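Local coordinates for protein quercetin 2,3-dioxygenase (Escherichia coli, PDB 1TQ5) that cleaves the flavonol quercetin with molecular oxygen in vitro, as a metal-binding bicupin of the pirin family whose physiological role is unknown, at residues Met35-Leu40 and Gly204-Asp209; His157-Leu162 and Ala179-Trp184. One frame throughout, in Å; residues are numbered along the deposited sequence.

Contact 1. Residues Met35-Leu40 and Gly204-Asp209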
loop_
_atom_site.group_PDB
_atom_site.type_symbol
_atom_site.label_atom_id
_atom_site.label_comp_id
_atom_site.label_asym_id
_atom_site.label_seq_id
_atom_site.Cartn_x
_atom_site.Cartn_y
_atom_site.Cartn_z
HETATM N N MSE A 35 1.189 15.313 -2.100
HETATM C CA MSE A 35 0.918 15.568 -0.691
HETATM C C MSE A 35 0.122 14.404 -0.107
HETATM O O MSE A 35 0.228 14.091 1.079
HETATM C CB MSE A 35 0.095 16.851 -0.531
HETATM C CG MSE A 35 0.791 18.138 -0.946
HETATM SE SE MSE A 35 2.240 18.559 0.055
HETATM C CE MSE A 35 1.826 17.829 1.656
ATOM N N GLY A 36 -0.678 13.775 -0.960
ATOM C CA GLY A 36 -1.518 12.664 -0.553
ATOM C C GLY A 36 -2.610 12.559 -1.599
ATOM O O GLY A 36 -3.211 13.569 -1.965
ATOM N N PHE A 37 -2.875 11.344 -2.076
ATOM C CA PHE A 37 -3.870 11.120 -3.123
ATOM C C PHE A 37 -5.204 10.620 -2.577
ATOM O O PHE A 37 -5.369 9.429 -2.309
ATOM C CB PHE A 37 -3.303 10.116 -4.134
ATOM C CG PHE A 37 -4.055 10.057 -5.427
ATOM C CD1 PHE A 37 -3.992 11.108 -6.331
ATOM C CD2 PHE A 37 -4.808 8.937 -5.755
ATOM C CE1 PHE A 37 -4.665 11.044 -7.545
ATOM C CE2 PHE A 37 -5.484 8.864 -6.967
ATOM C CZ PHE A 37 -5.411 9.919 -7.866
ATOM N N SER A 38 -6.165 11.531 -2.442
ATOM C CA SER A 38 -7.479 11.201 -1.892
ATOM C C SER A 38 -7.269 10.632 -0.486
ATOM O O SER A 38 -6.528 11.214 0.306
ATOM C CB SER A 38 -8.206 10.185 -2.782
ATOM O OG SER A 38 -9.512 9.915 -2.288
ATOM N N ALA A 39 -7.902 9.501 -0.178
ATOM C CA ALA A 39 -7.759 8.882 1.142
ATOM C C ALA A 39 -6.395 8.204 1.330
ATOM O O ALA A 39 -6.033 7.815 2.443
ATOM C CB ALA A 39 -8.876 7.869 1.371
ATOM N N LEU A 40 -5.643 8.059 0.245
ATOM C CA LEU A 40 -4.319 7.439 0.316
ATOM C C LEU A 40 -3.327 8.504 0.765
ATOM O O LEU A 40 -3.008 9.428 0.019
ATOM C CB LEU A 40 -3.924 6.885 -1.054
ATOM C CG LEU A 40 -2.635 6.065 -1.119
ATOM C CD1 LEU A 40 -2.696 4.918 -0.114
ATOM C CD2 LEU A 40 -2.446 5.544 -2.533
ATOM N N GLY A 204 4.672 4.714 -9.385
ATOM C CA GLY A 204 3.283 4.890 -9.019
ATOM C C GLY A 204 2.631 5.746 -10.081
ATOM O O GLY A 204 3.310 6.554 -10.726
ATOM N N LEU A 205 1.326 5.569 -10.267
ATOM C CA LEU A 205 0.568 6.323 -11.258
ATOM C C LEU A 205 -0.698 6.905 -10.638
ATOM O O LEU A 205 -1.469 6.179 -10.018
ATOM C CB LEU A 205 0.162 5.410 -12.421
ATOM C CG LEU A 205 1.258 4.903 -13.358
ATOM C CD1 LEU A 205 0.703 3.802 -14.247
ATOM C CD2 LEU A 205 1.783 6.056 -14.207
ATOM N N ALA A 206 -0.900 8.211 -10.799
ATOM C CA ALA A 206 -2.092 8.887 -10.290
ATOM C C ALA A 206 -3.021 9.062 -11.486
ATOM O O ALA A 206 -2.604 9.552 -12.542
ATOM C CB ALA A 206 -1.727 10.239 -9.712
ATOM N N ILE A 207 -4.281 8.671 -11.327
ATOM C CA ILE A 207 -5.235 8.758 -12.424
ATOM C C ILE A 207 -6.611 9.194 -11.959
ATOM O O ILE A 207 -7.110 8.708 -10.954
ATOM C CB ILE A 207 -5.391 7.385 -13.112
ATOM C CG1 ILE A 207 -4.030 6.901 -13.613
ATOM C CG2 ILE A 207 -6.410 7.469 -14.256
ATOM C CD1 ILE A 207 -3.999 5.421 -13.945
ATOM N N TRP A 208 -7.227 10.109 -12.699
ATOM C CA TRP A 208 -8.568 10.562 -12.367
ATOM C C TRP A 208 -9.202 11.191 -13.599
ATOM O O TRP A 208 -8.524 11.424 -14.602
ATOM C CB TRP A 208 -8.532 11.540 -11.186
ATOM C CG TRP A 208 -7.995 12.900 -11.496
ATOM C CD1 TRP A 208 -8.671 13.935 -12.073
ATOM C CD2 TRP A 208 -6.674 13.385 -11.223
ATOM N NE1 TRP A 208 -7.856 15.038 -12.173
ATOM C CE2 TRP A 208 -6.624 14.729 -11.659
ATOM C CE3 TRP A 208 -5.527 12.816 -10.651
ATOM C CZ2 TRP A 208 -5.472 15.515 -11.543
ATOM C CZ3 TRP A 208 -4.379 13.598 -10.533
ATOM C CH2 TRP A 208 -4.363 14.934 -10.977
ATOM N N ASP A 209 -10.501 11.459 -13.526
ATOM C CA ASP A 209 -11.231 12.030 -14.650
ATOM C C ASP A 209 -11.254 11.038 -15.809
ATOM O O ASP A 209 -11.397 11.420 -16.969
ATOM C CB ASP A 209 -10.605 13.351 -15.109
ATOM C CG ASP A 209 -10.998 14.523 -14.224
ATOM O OD1 ASP A 209 -11.926 14.365 -13.400
ATOM O OD2 ASP A 209 -10.384 15.605 -14.360
#
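Phe-37, in the loop ahead of strand 40-48, faces Ala-206 in the middle of strand 204-208, their CA atoms being 7.7 Å apart. In this bicupin the contact links the two halves of the protein, since Phe-37 belongs to the N-terminal cupin half and strand 204-208 to the sheet of the C-terminal cupin. It is a case of one aromatic residue, offered by a turn, bridging two domains. The turn is a type II' beta turn from Phe-37 to Leu-40, closed by the bond from Leu-40 N to Phe-37 O (2.9 Å). Phe-37 is the first residue of the turn, with CG anti to the backbone N (chi1 -165°), which swings the ring off the turn and out to the strand. There the ring meets three consecutive residues. Its CE1 atom touches the methyl of Ala-206, with CE1 to CB at 3.7 Å. CZ reaches the backbone of Ile-207, whose carbonyl O lies near the ring plane, at the ring edge. The indole of Trp-208 comes from the far end of the strand segment, and the two aromatic side chains cross obliquely. Around this group, Leu-228 and Arg-182 also pack on Phe-37, while Trp-208 meets Arg-182 in a cation-pi interaction and Tyr-3 ring to ring. A bound cadmium ion lies about 4 Å from the Phe-37 side chain. Apolar packing carries most of the contact. With an alanine in place of Phe-37, the space between turn and strand is likely to be left unfilled, the Ala-206 methyl and the CE3 and CZ3 atoms of Trp-208 losing their shared neighbour. The nearer of these two indole atoms is CE3, which lies 3.7 Å from Phe-37 CE1 and close to the plane of the phenylalanine ring.

Contact 2. Residues His157-Leu162 and Ala179-Trp184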
loop_
_atom_site.group_PDB
_atom_site.type_symbol
_atom_site.label_atom_id
_atom_site.label_comp_id
_atom_site.label_asym_id
_atom_site.label_seq_id
_atom_site.Cartn_x
_atom_site.Cartn_y
_atom_site.Cartn_z
ATOM N N HIS A 157 -12.055 0.860 6.871
ATOM C CA HIS A 157 -13.019 1.891 7.246
ATOM C C HIS A 157 -12.907 3.124 6.357
ATOM O O HIS A 157 -12.643 4.230 6.828
ATOM C CB HIS A 157 -12.813 2.283 8.710
ATOM C CG HIS A 157 -13.072 1.167 9.670
ATOM N ND1 HIS A 157 -14.327 0.631 9.868
ATOM C CD2 HIS A 157 -12.237 0.474 10.479
ATOM C CE1 HIS A 157 -14.253 -0.343 10.756
ATOM N NE2 HIS A 157 -12.995 -0.459 11.143
ATOM N N GLN A 158 -13.117 2.920 5.063
ATOM C CA GLN A 158 -13.037 3.999 4.094
ATOM C C GLN A 158 -13.685 3.508 2.808
ATOM O O GLN A 158 -13.615 2.320 2.489
ATOM C CB GLN A 158 -11.564 4.375 3.867
ATOM C CG GLN A 158 -11.297 5.480 2.852
ATOM C CD GLN A 158 -12.196 6.688 3.032
ATOM O OE1 GLN A 158 -13.323 6.711 2.539
ATOM N NE2 GLN A 158 -11.705 7.693 3.745
ATOM N N ASP A 159 -14.340 4.411 2.092
ATOM C CA ASP A 159 -14.999 4.058 0.839
ATOM C C ASP A 159 -13.933 3.804 -0.223
ATOM O O ASP A 159 -13.798 4.574 -1.174
ATOM C CB ASP A 159 -15.914 5.200 0.384
ATOM C CG ASP A 159 -16.678 4.865 -0.886
ATOM O OD1 ASP A 159 -17.109 5.806 -1.590
ATOM O OD2 ASP A 159 -16.860 3.663 -1.174
HETATM N N MSE A 160 -13.172 2.728 -0.060
HETATM C CA MSE A 160 -12.123 2.416 -1.023
HETATM C C MSE A 160 -11.893 0.921 -1.184
HETATM O O MSE A 160 -12.132 0.140 -0.268
HETATM C CB MSE A 160 -10.805 3.086 -0.601
HETATM C CG MSE A 160 -10.088 2.424 0.578
HETATM SE SE MSE A 160 -9.120 0.951 0.121
HETATM C CE MSE A 160 -7.622 1.748 -0.504
ATOM N N GLU A 161 -11.428 0.537 -2.366
ATOM C CA GLU A 161 -11.118 -0.853 -2.659
ATOM C C GLU A 161 -9.658 -0.945 -3.090
ATOM O O GLU A 161 -9.145 -0.052 -3.765
ATOM C CB GLU A 161 -11.997 -1.379 -3.789
ATOM C CG GLU A 161 -13.480 -1.356 -3.506
ATOM C CD GLU A 161 -14.269 -2.011 -4.616
ATOM O OE1 GLU A 161 -14.016 -1.675 -5.795
ATOM O OE2 GLU A 161 -15.139 -2.856 -4.317
ATOM N N LEU A 162 -8.998 -2.027 -2.696
ATOM C CA LEU A 162 -7.606 -2.264 -3.050
ATOM C C LEU A 162 -7.508 -3.653 -3.666
ATOM O O LEU A 162 -7.997 -4.631 -3.101
ATOM C CB LEU A 162 -6.700 -2.195 -1.813
ATOM C CG LEU A 162 -5.227 -2.591 -2.018
ATOM C CD1 LEU A 162 -4.557 -1.657 -3.029
ATOM C CD2 LEU A 162 -4.489 -2.546 -0.678
ATOM N N ALA A 179 -18.013 8.143 -11.663
ATOM C CA ALA A 179 -17.990 9.417 -10.966
ATOM C C ALA A 179 -16.634 10.092 -10.933
ATOM O O ALA A 179 -15.808 9.896 -11.826
ATOM N N GLU A 180 -16.406 10.896 -9.901
ATOM C CA GLU A 180 -15.137 11.582 -9.778
ATOM C C GLU A 180 -14.169 10.787 -8.924
ATOM O O GLU A 180 -13.405 11.360 -8.147
ATOM N N ARG A 181 -14.197 9.465 -9.068
ATOM C CA ARG A 181 -13.314 8.608 -8.290
ATOM C C ARG A 181 -11.902 8.629 -8.855
ATOM O O ARG A 181 -11.700 8.840 -10.050
ATOM C CB ARG A 181 -13.864 7.176 -8.241
ATOM C CG ARG A 181 -15.199 7.077 -7.499
ATOM C CD ARG A 181 -15.657 5.640 -7.301
ATOM N NE ARG A 181 -14.770 4.874 -6.427
ATOM C CZ ARG A 181 -14.610 5.099 -5.124
ATOM N NH1 ARG A 181 -15.278 6.076 -4.524
ATOM N NH2 ARG A 181 -13.783 4.339 -4.420
ATOM N N ARG A 182 -10.927 8.414 -7.982
ATOM C CA ARG A 182 -9.536 8.433 -8.388
ATOM C C ARG A 182 -8.874 7.077 -8.204
ATOM O O ARG A 182 -9.333 6.252 -7.416
ATOM C CB ARG A 182 -8.790 9.495 -7.587
ATOM C CG ARG A 182 -9.411 10.876 -7.705
ATOM C CD ARG A 182 -8.418 11.942 -7.323
ATOM N NE ARG A 182 -8.929 13.282 -7.570
ATOM C CZ ARG A 182 -8.194 14.380 -7.459
ATOM N NH1 ARG A 182 -6.918 14.288 -7.107
ATOM N NH2 ARG A 182 -8.730 15.571 -7.697
ATOM N N VAL A 183 -7.788 6.857 -8.936
ATOM C CA VAL A 183 -7.074 5.594 -8.866
ATOM C C VAL A 183 -5.566 5.750 -8.767
ATOM O O VAL A 183 -4.961 6.561 -9.470
ATOM C CB VAL A 183 -7.370 4.720 -10.107
ATOM C CG1 VAL A 183 -6.475 3.490 -10.111
ATOM C CG2 VAL A 183 -8.827 4.308 -10.117
ATOM N N TRP A 184 -4.965 4.970 -7.878
ATOM C CA TRP A 184 -3.525 4.977 -7.744
ATOM C C TRP A 184 -3.054 3.570 -8.020
ATOM O O TRP A 184 -3.581 2.598 -7.470
ATOM C CB TRP A 184 -3.066 5.381 -6.347
ATOM C CG TRP A 184 -1.567 5.424 -6.238
ATOM C CD1 TRP A 184 -0.723 4.365 -6.018
ATOM C CD2 TRP A 184 -0.728 6.577 -6.366
ATOM N NE1 TRP A 184 0.582 4.791 -5.997
ATOM C CE2 TRP A 184 0.610 6.143 -6.208
ATOM C CE3 TRP A 184 -0.974 7.936 -6.596
ATOM C CZ2 TRP A 184 1.698 7.024 -6.270
ATOM C CZ3 TRP A 184 0.112 8.811 -6.658
ATOM C CH2 TRP A 184 1.428 8.349 -6.493
#
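Arg-181 reaches across to Asp-159 from the residue just ahead of strand 182-187, so that two loop ends of the C-terminal cupin sheet are tied together. Its CB already points toward residues 157-162. From there CG continues anti to the carbonyl carbon, and the chain bends at chi3 (65°), bringing the guanidinium round to its partners. NE forms a salt bridge with Asp-227 OD1, on strand 221-228, which lies between strands 161-167 and 182-187 in the sheet. NH1 turns to the carboxylate of Asp-159, in a long salt bridge of 3.5 Å from Arg-181 NH1 to Asp-159 OD1, the two planes 42° apart. NH2 donates to the backbone: its bond to Asp-159 O is long as well, 3.3 Å, yet nearly straight (167°), and that oxygen lies close to the guanidinium plane. Asp-159 is itself set by an inverse gamma turn, in which Met-160 N bonds to Gln-158 O at 2.6 Å. One cation thus serves two carboxylates and a main-chain carbonyl, and its positive charge would be expected to favour the ionised form of both acids.

In the fold
The two contacts illustrate how a bicupin combines bonding within a domain with packing between domains. Along the chain the order is 35-40, 157-162, 179-184, 204-209, so both segments of contact 2 fall between those of contact 1. The centres of the two contacts are about 9 Å apart, and both reach the same C-terminal sheet, where neighbouring strands 204-208 and 182-187 are joined by a probable hydrogen bond from Val-183 N to Ile-207 O (2.8 Å). Phe-37 CZ also packs on Arg-182 CB at 3.4 Å, at the start of strand 182-187. Contact 2 stays within the C-terminal cupin, whereas contact 1 packs an N-terminal loop on its sheet, in keeping with two similar domains set face to face.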